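Local coordinates for D-threo-3-hydroxyaspartate dehydratase (Delftia, PDB 3WQC), which catalyses the pyridoxal-phosphate-dependent deamination of D-threo-3-hydroxyaspartate to oxaloacetate and ammonium, and also dehydrates D-serine, at residues Y308-M319 and F349-N360; K53-A61 and Q382-W390. All blocks are in the same frame, centred on the assembly; numbering follows the deposited sequence.

Contact 1 (Y308-M319 and F349-N360); sequences YGQVCDLQGRVM and FPLGTRLRILPN
Cys312 and Arg356 form an antiparallel hydrogen-bonded pair: Cys312 N reaches Arg356 O at 2.8 Å and Arg356 N reaches Cys312 O at 3.0 Å. Gln310 and Leu358 make the next such pair. Packing is tight along this strand pair. Cys312 SG, anti to its carbonyl carbon (chi1 -60°), rests on Leu358 CG at 3.6 Å, and Gly309 CA sits 3.1 Å from Leu358 O, where a side chain would clash. On the other face of the sheet Val311 CG1 meets Leu355 CD1, while Met319 SD lies at the edge of the Phe349 ring, a Met-aromatic contact. Bent at chi3 (71°), Arg356 reaches the type I turn Asp313-Gly316. Its NH2 bonds to Leu314 O at 3.0 Å, nearly straight (165°), with Gly316 CA over one guanidinium face and Ser269 OG accepting from NE. A leucine in place of Arg356 would probably leave Leu314 O and Ser269 OG without this donor and uncover Gly316 CA. The solvent side is looser: a water joins Leu314 N to Arg354 O, and Gln315 is exposed. In the C-terminal beta (putative serine dehydratase) domain, strand 354-358 lies between strands 310-312 and 268-278, with Val311, Phe349 and Leu355 packing on Leu334 of strand 332-336.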
loop_
_atom_site.group_PDB
_atom_site.type_symbol
_atom_site.label_atom_id
_atom_site.label_comp_id
_atom_site.label_asym_id
_atom_site.label_seq_id
_atom_site.Cartn_x
_atom_site.Cartn_y
_atom_site.Cartn_z
ATOM N N TYR B 308 10.076 0.372 9.577
ATOM C CA TYR B 308 8.843 0.856 9.032
ATOM C C TYR B 308 8.484 2.268 9.499
ATOM O O TYR B 308 7.368 2.753 9.243
ATOM C CB TYR B 308 7.690 -0.131 9.346
ATOM C CG TYR B 308 7.779 -1.351 8.502
ATOM C CD1 TYR B 308 8.505 -2.529 8.883
ATOM C CD2 TYR B 308 7.084 -1.386 7.251
ATOM C CE1 TYR B 308 8.590 -3.643 8.030
ATOM C CE2 TYR B 308 7.205 -2.496 6.424
ATOM C CZ TYR B 308 7.889 -3.597 6.809
ATOM O OH TYR B 308 7.937 -4.692 5.999
ATOM N N GLY B 309 9.446 2.982 10.142
ATOM C CA GLY B 309 9.236 4.401 10.380
ATOM C C GLY B 309 9.922 4.859 11.654
ATOM O O GLY B 309 10.116 4.045 12.572
ATOM N N GLN B 310 10.233 6.143 11.686
ATOM C CA GLN B 310 10.823 6.764 12.887
ATOM C C GLN B 310 9.734 7.168 13.874
ATOM O O GLN B 310 8.817 7.894 13.541
ATOM C CB GLN B 310 11.605 8.030 12.486
ATOM C CG GLN B 310 12.116 8.856 13.681
ATOM C CD GLN B 310 13.070 8.049 14.533
ATOM O OE1 GLN B 310 14.050 7.484 14.034
ATOM N NE2 GLN B 310 12.800 7.989 15.888
ATOM N N VAL B 311 9.893 6.753 15.145
ATOM C CA VAL B 311 8.871 7.098 16.174
ATOM C C VAL B 311 9.055 8.563 16.618
ATOM O O VAL B 311 10.264 8.986 16.913
ATOM C CB VAL B 311 9.073 6.176 17.368
ATOM C CG1 VAL B 311 8.190 6.630 18.549
ATOM C CG2 VAL B 311 8.771 4.734 16.966
ATOM N N CYS B 312 7.980 9.318 16.752
ATOM C CA CYS B 312 7.979 10.650 17.312
ATOM C C CYS B 312 6.920 10.652 18.392
ATOM O O CYS B 312 5.977 9.800 18.398
ATOM C CB CYS B 312 7.523 11.678 16.258
ATOM S SG CYS B 312 8.599 11.688 14.820
ATOM N N ASP B 313 7.020 11.606 19.310
ATOM C CA ASP B 313 5.957 11.742 20.309
ATOM C C ASP B 313 4.710 12.395 19.688
ATOM O O ASP B 313 4.699 12.769 18.463
ATOM C CB ASP B 313 6.512 12.462 21.528
ATOM C CG ASP B 313 6.995 13.910 21.243
ATOM O OD1 ASP B 313 6.482 14.510 20.250
ATOM O OD2 ASP B 313 7.815 14.449 22.086
ATOM N N LEU B 314 3.671 12.584 20.505
ATOM C CA LEU B 314 2.432 13.197 20.040
ATOM C C LEU B 314 2.633 14.588 19.473
ATOM O O LEU B 314 1.843 15.042 18.613
ATOM C CB LEU B 314 1.383 13.181 21.171
ATOM C CG LEU B 314 -0.042 13.625 20.847
ATOM C CD1 LEU B 314 -0.643 12.834 19.637
ATOM C CD2 LEU B 314 -0.870 13.412 22.144
ATOM N N GLN B 315 3.666 15.275 19.954
ATOM C CA GLN B 315 3.939 16.649 19.543
ATOM C C GLN B 315 4.778 16.654 18.261
ATOM O O GLN B 315 5.076 17.704 17.657
ATOM C CB GLN B 315 4.647 17.372 20.682
ATOM C CG GLN B 315 3.736 17.601 21.906
ATOM C CD GLN B 315 3.529 16.337 22.772
ATOM O OE1 GLN B 315 4.440 15.511 22.951
ATOM N NE2 GLN B 315 2.321 16.183 23.319
ATOM N N GLY B 316 5.094 15.466 17.787
ATOM C CA GLY B 316 5.725 15.366 16.497
ATOM C C GLY B 316 7.254 15.429 16.557
ATOM O O GLY B 316 7.938 15.443 15.500
ATOM N N ARG B 317 7.808 15.399 17.747
ATOM C CA ARG B 317 9.263 15.430 17.899
ATOM C C ARG B 317 9.864 14.031 17.871
ATOM O O ARG B 317 9.428 13.100 18.535
ATOM C CB ARG B 317 9.678 16.101 19.176
ATOM C CG ARG B 317 8.975 17.367 19.527
ATOM C CD ARG B 317 9.651 17.858 20.810
ATOM N NE ARG B 317 8.816 18.738 21.600
ATOM C CZ ARG B 317 7.973 18.317 22.530
ATOM N NH1 ARG B 317 7.840 17.045 22.772
ATOM N NH2 ARG B 317 7.252 19.182 23.206
ATOM N N VAL B 318 10.928 13.891 17.157
ATOM C CA VAL B 318 11.568 12.592 17.037
ATOM C C VAL B 318 12.006 12.029 18.386
ATOM O O VAL B 318 12.577 12.746 19.230
ATOM C CB VAL B 318 12.784 12.765 16.110
ATOM C CG1 VAL B 318 13.737 11.569 16.226
ATOM C CG2 VAL B 318 12.228 12.994 14.670
ATOM N N MET B 319 11.812 10.718 18.554
ATOM C CA MET B 319 12.288 9.990 19.724
ATOM C C MET B 319 13.472 9.127 19.293
ATOM O O MET B 319 13.310 7.986 18.799
ATOM C CB MET B 319 11.164 9.137 20.375
ATOM C CG MET B 319 10.093 9.998 20.970
ATOM S SD MET B 319 8.764 8.975 21.702
ATOM C CE MET B 319 9.545 8.583 23.281
ATOM N N PHE B 349 6.405 3.521 26.988
ATOM C CA PHE B 349 5.283 3.582 26.044
ATOM C C PHE B 349 4.017 2.941 26.642
ATOM O O PHE B 349 3.635 1.845 26.238
ATOM C CB PHE B 349 5.674 2.929 24.699
ATOM C CG PHE B 349 6.790 3.630 24.001
ATOM C CD1 PHE B 349 6.545 4.845 23.273
ATOM C CD2 PHE B 349 8.103 3.118 24.027
ATOM C CE1 PHE B 349 7.636 5.491 22.606
ATOM C CE2 PHE B 349 9.153 3.784 23.392
ATOM C CZ PHE B 349 8.933 4.961 22.694
ATOM N N PRO B 350 3.289 3.656 27.523
ATOM C CA PRO B 350 2.141 2.937 28.190
ATOM C C PRO B 350 0.970 2.605 27.221
ATOM O O PRO B 350 0.783 3.318 26.174
ATOM C CB PRO B 350 1.669 3.958 29.262
ATOM C CG PRO B 350 2.857 4.826 29.443
ATOM C CD PRO B 350 3.589 4.949 28.163
ATOM N N LEU B 351 0.212 1.539 27.498
ATOM C CA LEU B 351 -0.962 1.234 26.730
ATOM C C LEU B 351 -1.798 2.485 26.535
ATOM O O LEU B 351 -1.957 3.291 27.491
ATOM C CB LEU B 351 -1.799 0.130 27.456
ATOM C CG LEU B 351 -3.187 -0.311 26.875
ATOM C CD1 LEU B 351 -3.023 -1.106 25.589
ATOM C CD2 LEU B 351 -4.119 -1.107 27.839
ATOM N N GLY B 352 -2.248 2.707 25.283
ATOM C CA GLY B 352 -3.044 3.881 24.948
ATOM C C GLY B 352 -2.287 5.148 24.615
ATOM O O GLY B 352 -2.902 6.064 24.105
ATOM N N THR B 353 -0.945 5.151 24.770
ATOM C CA THR B 353 -0.063 6.287 24.326
ATOM C C THR B 353 -0.208 6.493 22.824
ATOM O O THR B 353 -0.240 5.486 22.064
ATOM C CB THR B 353 1.431 5.970 24.595
ATOM O OG1 THR B 353 1.596 5.735 25.963
ATOM C CG2 THR B 353 2.393 7.114 24.158
ATOM N N ARG B 354 -0.367 7.748 22.450
ATOM C CA ARG B 354 -0.381 8.114 21.003
ATOM C C ARG B 354 0.991 8.575 20.575
ATOM O O ARG B 354 1.669 9.392 21.285
ATOM C CB ARG B 354 -1.380 9.225 20.742
ATOM C CG ARG B 354 -2.772 8.703 20.888
ATOM C CD ARG B 354 -3.819 9.725 20.645
ATOM N NE ARG B 354 -5.029 8.883 20.638
ATOM C CZ ARG B 354 -6.022 8.937 19.761
ATOM N NH1 ARG B 354 -6.082 9.924 18.901
ATOM N NH2 ARG B 354 -6.999 8.031 19.845
ATOM N N LEU B 355 1.418 8.113 19.403
ATOM C CA LEU B 355 2.766 8.410 18.846
ATOM C C LEU B 355 2.547 8.844 17.396
ATOM O O LEU B 355 1.456 8.681 16.852
ATOM C CB LEU B 355 3.595 7.142 18.828
ATOM C CG LEU B 355 3.928 6.559 20.170
ATOM C CD1 LEU B 355 4.563 5.200 20.002
ATOM C CD2 LEU B 355 4.797 7.546 20.981
ATOM N N ARG B 356 3.555 9.410 16.755
ATOM C CA ARG B 356 3.455 9.744 15.334
ATOM C C ARG B 356 4.647 9.062 14.645
ATOM O O ARG B 356 5.762 9.147 15.121
ATOM C CB ARG B 356 3.456 11.289 15.158
ATOM C CG ARG B 356 2.086 11.805 15.613
ATOM C CD ARG B 356 2.116 13.300 15.831
ATOM N NE ARG B 356 2.225 14.090 14.599
ATOM C CZ ARG B 356 2.225 15.428 14.616
ATOM N NH1 ARG B 356 2.316 16.081 13.456
ATOM N NH2 ARG B 356 2.189 16.113 15.784
ATOM N N ILE B 357 4.419 8.459 13.507
ATOM C CA ILE B 357 5.503 7.709 12.855
ATOM C C ILE B 357 5.858 8.378 11.535
ATOM O O ILE B 357 4.957 8.654 10.694
ATOM C CB ILE B 357 5.095 6.243 12.554
ATOM C CG1 ILE B 357 4.361 5.523 13.749
ATOM C CG2 ILE B 357 6.208 5.449 11.919
ATOM C CD1 ILE B 357 5.278 5.454 14.962
ATOM N N LEU B 358 7.124 8.767 11.361
ATOM C CA LEU B 358 7.510 9.343 10.068
ATOM C C LEU B 358 7.725 8.208 9.068
ATOM O O LEU B 358 8.393 7.217 9.381
ATOM C CB LEU B 358 8.853 10.154 10.166
ATOM C CG LEU B 358 8.824 11.315 11.203
ATOM C CD1 LEU B 358 10.241 11.959 11.242
ATOM C CD2 LEU B 358 7.692 12.272 10.835
ATOM N N PRO B 359 7.238 8.398 7.820
ATOM C CA PRO B 359 7.263 7.317 6.846
ATOM C C PRO B 359 8.602 7.193 6.085
ATOM O O PRO B 359 9.309 8.226 5.895
ATOM C CB PRO B 359 6.212 7.774 5.824
ATOM C CG PRO B 359 6.271 9.286 5.889
ATOM C CD PRO B 359 6.498 9.586 7.373
ATOM N N ASN B 360 8.906 5.987 5.587
ATOM C CA ASN B 360 9.991 5.829 4.611
ATOM C C ASN B 360 9.663 6.657 3.338
ATOM O O ASN B 360 10.576 7.405 2.896
ATOM C CB ASN B 360 10.134 4.370 4.133
ATOM C CG ASN B 360 10.855 3.480 5.183
ATOM O OD1 ASN B 360 11.974 3.035 4.900
ATOM N ND2 ASN B 360 10.295 3.236 6.368
HETATM O O HOH W 1 7.397 3.797 6.706
HETATM O O HOH W 2 3.548 10.664 22.776
#

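Contact 2 (K53-A61 and Q382-W390); sequences KTSKSVPVA and QTWERLHGW. With PLP (pyridoxal-5'-phosphate), chain J.
Ser57 OG donates to Glu385 O at 2.9 Å and Leu387 N to Lys56 O at 3.1 Å, tying the loop after the cofactor lysine to the end of strand 381-385 and the C-terminal residues beyond. This joins the two halves of an alanine racemase-like, fold-type III enzyme: the loop leads into helix 58-66 of the TIM-type barrel, and strand 381-385 belongs to the C-terminal beta domain. Ser57 OG stands anti to its backbone N (chi1 -176°), pointed at the carbonyl of Glu385, and a water also links Val58 N to Glu385 O. Before it, Ser55 OG accepts from Ser57 N in an ST turn.

Arg386 NH2 makes a weak bond to Thr54 O at 3.2 Å and a hydrogen bond to Tyr372 OH, while the Lys56 chain passes over one guanidinium face, Lys56 CD lying 3.6 Å from Arg386 NH1. The two cationic ends, Lys56 NZ and Arg386 NH1, are 4.5 Å apart; one water accepts from both and donates to Leu387 O, and Lys56 NZ has a long, weak ion pair with Glu79, which together probably soften their repulsion. The neighbouring subunit is close by, Gln329 of that chain donating to Lys53 O.

Farther out, Pro59 CB sits over the six-membered ring of Trp384, 3.5 Å from its centroid and 9° off the normal, a CH-pi contact. Val60 CG2 meets the ring edge at Trp384 CE3. Trp384 NE1 donates to Gln382 OE1 at 2.8 Å, almost in the ring plane, which helps hold the indole's rotation.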
loop_
_atom_site.group_PDB
_atom_site.type_symbol
_atom_site.label_atom_id
_atom_site.label_comp_id
_atom_site.label_asym_id
_atom_site.label_seq_id
_atom_site.Cartn_x
_atom_site.Cartn_y
_atom_site.Cartn_z
ATOM N N LYS B 53 1.138 12.993 -7.713
ATOM C CA LYS B 53 0.990 11.580 -7.374
ATOM C C LYS B 53 1.345 11.338 -5.907
ATOM O O LYS B 53 0.930 10.301 -5.331
ATOM C CB LYS B 53 1.838 10.689 -8.236
ATOM C CG LYS B 53 3.330 10.738 -7.941
ATOM C CD LYS B 53 3.996 9.807 -8.975
ATOM C CE LYS B 53 5.436 9.697 -8.578
ATOM N NZ LYS B 53 6.375 9.938 -9.700
ATOM N N THR B 54 2.051 12.279 -5.232
ATOM C CA THR B 54 2.453 12.063 -3.828
ATOM C C THR B 54 1.174 12.250 -2.954
ATOM O O THR B 54 1.059 11.447 -1.964
ATOM C CB THR B 54 3.468 13.154 -3.438
ATOM O OG1 THR B 54 4.677 12.823 -4.173
ATOM C CG2 THR B 54 3.784 13.140 -1.946
ATOM N N SER B 55 0.287 13.237 -3.214
ATOM C CA SER B 55 -0.835 13.469 -2.279
ATOM C C SER B 55 -2.147 13.107 -2.887
ATOM O O SER B 55 -3.091 12.733 -2.170
ATOM C CB SER B 55 -0.902 15.001 -1.910
ATOM O OG SER B 55 -1.424 15.786 -3.007
ATOM N N LYS B 56 -2.286 13.250 -4.226
ATOM C CA LYS B 56 -3.582 13.097 -4.922
ATOM C C LYS B 56 -4.739 13.778 -4.121
ATOM O O LYS B 56 -5.886 13.293 -4.126
ATOM C CB LYS B 56 -3.961 11.603 -5.205
ATOM C CG LYS B 56 -2.821 10.908 -5.944
ATOM C CD LYS B 56 -3.321 9.517 -6.411
ATOM C CE LYS B 56 -2.145 8.767 -6.995
ATOM N NZ LYS B 56 -2.644 7.442 -7.471
ATOM N N SER B 57 -4.448 15.016 -3.633
ATOM C CA SER B 57 -5.413 15.679 -2.792
ATOM C C SER B 57 -5.624 17.108 -3.312
ATOM O O SER B 57 -4.670 17.846 -3.420
ATOM C CB SER B 57 -4.911 15.648 -1.347
ATOM O OG SER B 57 -5.940 16.242 -0.486
ATOM N N VAL B 58 -6.878 17.456 -3.586
ATOM C CA VAL B 58 -7.231 18.783 -4.150
ATOM C C VAL B 58 -6.694 19.934 -3.284
ATOM O O VAL B 58 -6.015 20.845 -3.805
ATOM C CB VAL B 58 -8.723 18.874 -4.455
ATOM C CG1 VAL B 58 -9.175 20.291 -4.753
ATOM C CG2 VAL B 58 -9.037 17.944 -5.632
ATOM N N PRO B 59 -6.922 19.902 -1.956
ATOM C CA PRO B 59 -6.441 21.055 -1.155
ATOM C C PRO B 59 -4.927 21.154 -1.081
ATOM O O PRO B 59 -4.378 22.243 -0.920
ATOM C CB PRO B 59 -7.019 20.831 0.282
ATOM C CG PRO B 59 -7.518 19.408 0.298
ATOM C CD PRO B 59 -7.827 19.020 -1.155
ATOM N N VAL B 60 -4.229 20.019 -1.217
ATOM C CA VAL B 60 -2.750 20.093 -1.202
ATOM C C VAL B 60 -2.291 20.724 -2.519
ATOM O O VAL B 60 -1.477 21.713 -2.493
ATOM C CB VAL B 60 -2.086 18.725 -1.078
ATOM C CG1 VAL B 60 -0.534 18.783 -1.211
ATOM C CG2 VAL B 60 -2.475 18.072 0.286
ATOM N N ALA B 61 -2.831 20.313 -3.661
ATOM C CA ALA B 61 -2.472 20.922 -4.935
ATOM C C ALA B 61 -2.922 22.387 -4.955
ATOM O O ALA B 61 -2.252 23.225 -5.605
ATOM C CB ALA B 61 -3.171 20.160 -6.074
ATOM N N GLN B 382 -8.596 18.865 9.899
ATOM C CA GLN B 382 -9.677 18.837 8.919
ATOM C C GLN B 382 -9.442 17.677 8.013
ATOM O O GLN B 382 -8.278 17.405 7.696
ATOM C CB GLN B 382 -9.613 20.112 8.094
ATOM C CG GLN B 382 -10.803 20.376 7.241
ATOM C CD GLN B 382 -10.689 21.784 6.617
ATOM O OE1 GLN B 382 -9.730 22.032 5.875
ATOM N NE2 GLN B 382 -11.587 22.715 6.979
ATOM N N THR B 383 -10.484 17.024 7.501
ATOM C CA THR B 383 -10.266 15.832 6.687
ATOM C C THR B 383 -10.068 16.300 5.236
ATOM O O THR B 383 -10.933 17.023 4.678
ATOM C CB THR B 383 -11.565 14.980 6.736
ATOM O OG1 THR B 383 -11.762 14.523 8.080
ATOM C CG2 THR B 383 -11.429 13.699 5.786
ATOM N N TRP B 384 -8.946 15.886 4.617
ATOM C CA TRP B 384 -8.628 16.212 3.223
ATOM C C TRP B 384 -8.593 14.937 2.441
ATOM O O TRP B 384 -7.642 14.138 2.560
ATOM C CB TRP B 384 -7.287 16.895 3.131
ATOM C CG TRP B 384 -7.300 18.339 3.581
ATOM C CD1 TRP B 384 -8.348 19.056 4.204
ATOM C CD2 TRP B 384 -6.213 19.289 3.388
ATOM N NE1 TRP B 384 -8.003 20.378 4.398
ATOM C CE2 TRP B 384 -6.691 20.581 3.926
ATOM C CE3 TRP B 384 -4.905 19.200 2.806
ATOM C CZ2 TRP B 384 -5.916 21.742 3.850
ATOM C CZ3 TRP B 384 -4.105 20.377 2.777
ATOM C CH2 TRP B 384 -4.623 21.623 3.316
ATOM N N GLU B 385 -9.651 14.677 1.655
ATOM C CA GLU B 385 -9.743 13.417 0.894
ATOM C C GLU B 385 -8.605 13.318 -0.131
ATOM O O GLU B 385 -8.100 14.355 -0.625
ATOM C CB GLU B 385 -11.091 13.378 0.177
ATOM C CG GLU B 385 -12.252 13.163 1.180
ATOM C CD GLU B 385 -13.553 12.922 0.461
ATOM O OE1 GLU B 385 -13.557 12.811 -0.797
ATOM O OE2 GLU B 385 -14.591 12.844 1.168
ATOM N N ARG B 386 -8.259 12.098 -0.471
ATOM C CA ARG B 386 -7.324 11.890 -1.586
ATOM C C ARG B 386 -7.825 10.734 -2.406
ATOM O O ARG B 386 -8.686 9.932 -1.971
ATOM C CB ARG B 386 -5.885 11.663 -1.092
ATOM C CG ARG B 386 -5.749 10.454 -0.192
ATOM C CD ARG B 386 -4.255 10.009 -0.190
ATOM N NE ARG B 386 -3.991 9.320 -1.456
ATOM C CZ ARG B 386 -2.752 9.182 -1.980
ATOM N NH1 ARG B 386 -2.545 8.403 -3.059
ATOM N NH2 ARG B 386 -1.689 9.870 -1.487
ATOM N N LEU B 387 -7.264 10.567 -3.615
ATOM C CA LEU B 387 -7.776 9.555 -4.574
ATOM C C LEU B 387 -7.085 8.193 -4.342
ATOM O O LEU B 387 -5.871 8.125 -4.065
ATOM C CB LEU B 387 -7.352 10.058 -5.953
ATOM C CG LEU B 387 -7.963 9.344 -7.121
ATOM C CD1 LEU B 387 -9.475 9.596 -6.987
ATOM C CD2 LEU B 387 -7.431 10.190 -8.327
ATOM N N HIS B 388 -7.896 7.148 -4.496
ATOM C CA HIS B 388 -7.416 5.755 -4.464
ATOM C C HIS B 388 -7.828 5.072 -5.754
ATOM O O HIS B 388 -8.956 5.202 -6.210
ATOM C CB HIS B 388 -8.135 5.064 -3.247
ATOM C CG HIS B 388 -7.673 3.685 -3.000
ATOM N ND1 HIS B 388 -8.565 2.645 -2.824
ATOM C CD2 HIS B 388 -6.394 3.179 -2.810
ATOM C CE1 HIS B 388 -7.827 1.506 -2.483
ATOM N NE2 HIS B 388 -6.489 1.849 -2.473
ATOM N N GLY B 389 -6.886 4.294 -6.320
ATOM C CA GLY B 389 -7.216 3.469 -7.477
ATOM C C GLY B 389 -7.047 4.166 -8.826
ATOM O O GLY B 389 -6.213 5.096 -8.906
ATOM N N TRP B 390 -7.757 3.677 -9.853
ATOM C CA TRP B 390 -7.539 4.094 -11.235
ATOM C C TRP B 390 -8.849 4.434 -11.886
ATOM O O TRP B 390 -9.912 4.215 -11.273
ATOM C CB TRP B 390 -6.831 2.970 -12.029
ATOM C CG TRP B 390 -5.440 2.712 -11.527
ATOM C CD1 TRP B 390 -4.288 3.267 -12.019
ATOM C CD2 TRP B 390 -5.047 1.880 -10.361
ATOM N NE1 TRP B 390 -3.194 2.852 -11.260
ATOM C CE2 TRP B 390 -3.626 1.995 -10.235
ATOM C CE3 TRP B 390 -5.774 1.070 -9.454
ATOM C CZ2 TRP B 390 -2.904 1.389 -9.179
ATOM C CZ3 TRP B 390 -5.022 0.466 -8.402
ATOM C CH2 TRP B 390 -3.620 0.624 -8.276
ATOM O OXT TRP B 390 -8.804 4.871 -13.061
HETATM N N1 PLP J . 8.339 13.213 -12.909
HETATM C C2 PLP J . 7.898 11.955 -13.115
HETATM C C2A PLP J . 7.739 11.412 -14.516
HETATM C C3 PLP J . 7.563 11.141 -11.971
HETATM O O3 PLP J . 7.105 9.916 -12.177
HETATM C C4 PLP J . 7.744 11.709 -10.660
HETATM C C4A PLP J . 7.378 10.927 -9.526
HETATM C C5 PLP J . 8.216 13.051 -10.543
HETATM C C6 PLP J . 8.574 13.746 -11.707
HETATM C C5A PLP J . 8.429 13.689 -9.192
HETATM O O4P PLP J . 9.572 12.998 -8.506
HETATM P P PLP J . 9.715 13.231 -6.928
HETATM O O1P PLP J . 9.595 14.702 -6.779
HETATM O O2P PLP J . 11.089 12.734 -6.641
HETATM O O3P PLP J . 8.616 12.546 -6.225
HETATM O O HOH W 3 0.317 8.508 -3.340
HETATM O O HOH W 4 -4.990 7.582 -9.147
HETATM O O HOH W 5 -3.505 6.345 -4.960
HETATM O O HOH W 6 -9.092 15.800 -2.781
#

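Contacts 1 and 2 do not touch: their centres lie 23 Å apart and their nearest atoms about 9 Å. Both reach the same mixed beta sheet, built mostly from the C-terminal part of the chain but including strand 22-26, and along the chain contact 1 is nested within the loop that contact 2 closes. Contact 2 carries the cofactor, Lys53 NZ being covalently bonded to PLP C4A at 1.4 Å, and its Thr54 side chain is about 5 Å from a bound magnesium ion. Contact 1 is more remote, the Asn360 side chain lying about 13 Å from PLP and about 10 Å from a bound magnesium ion. Asn360 directly precedes the metal-site residue His361. Each contact also touches the second subunit.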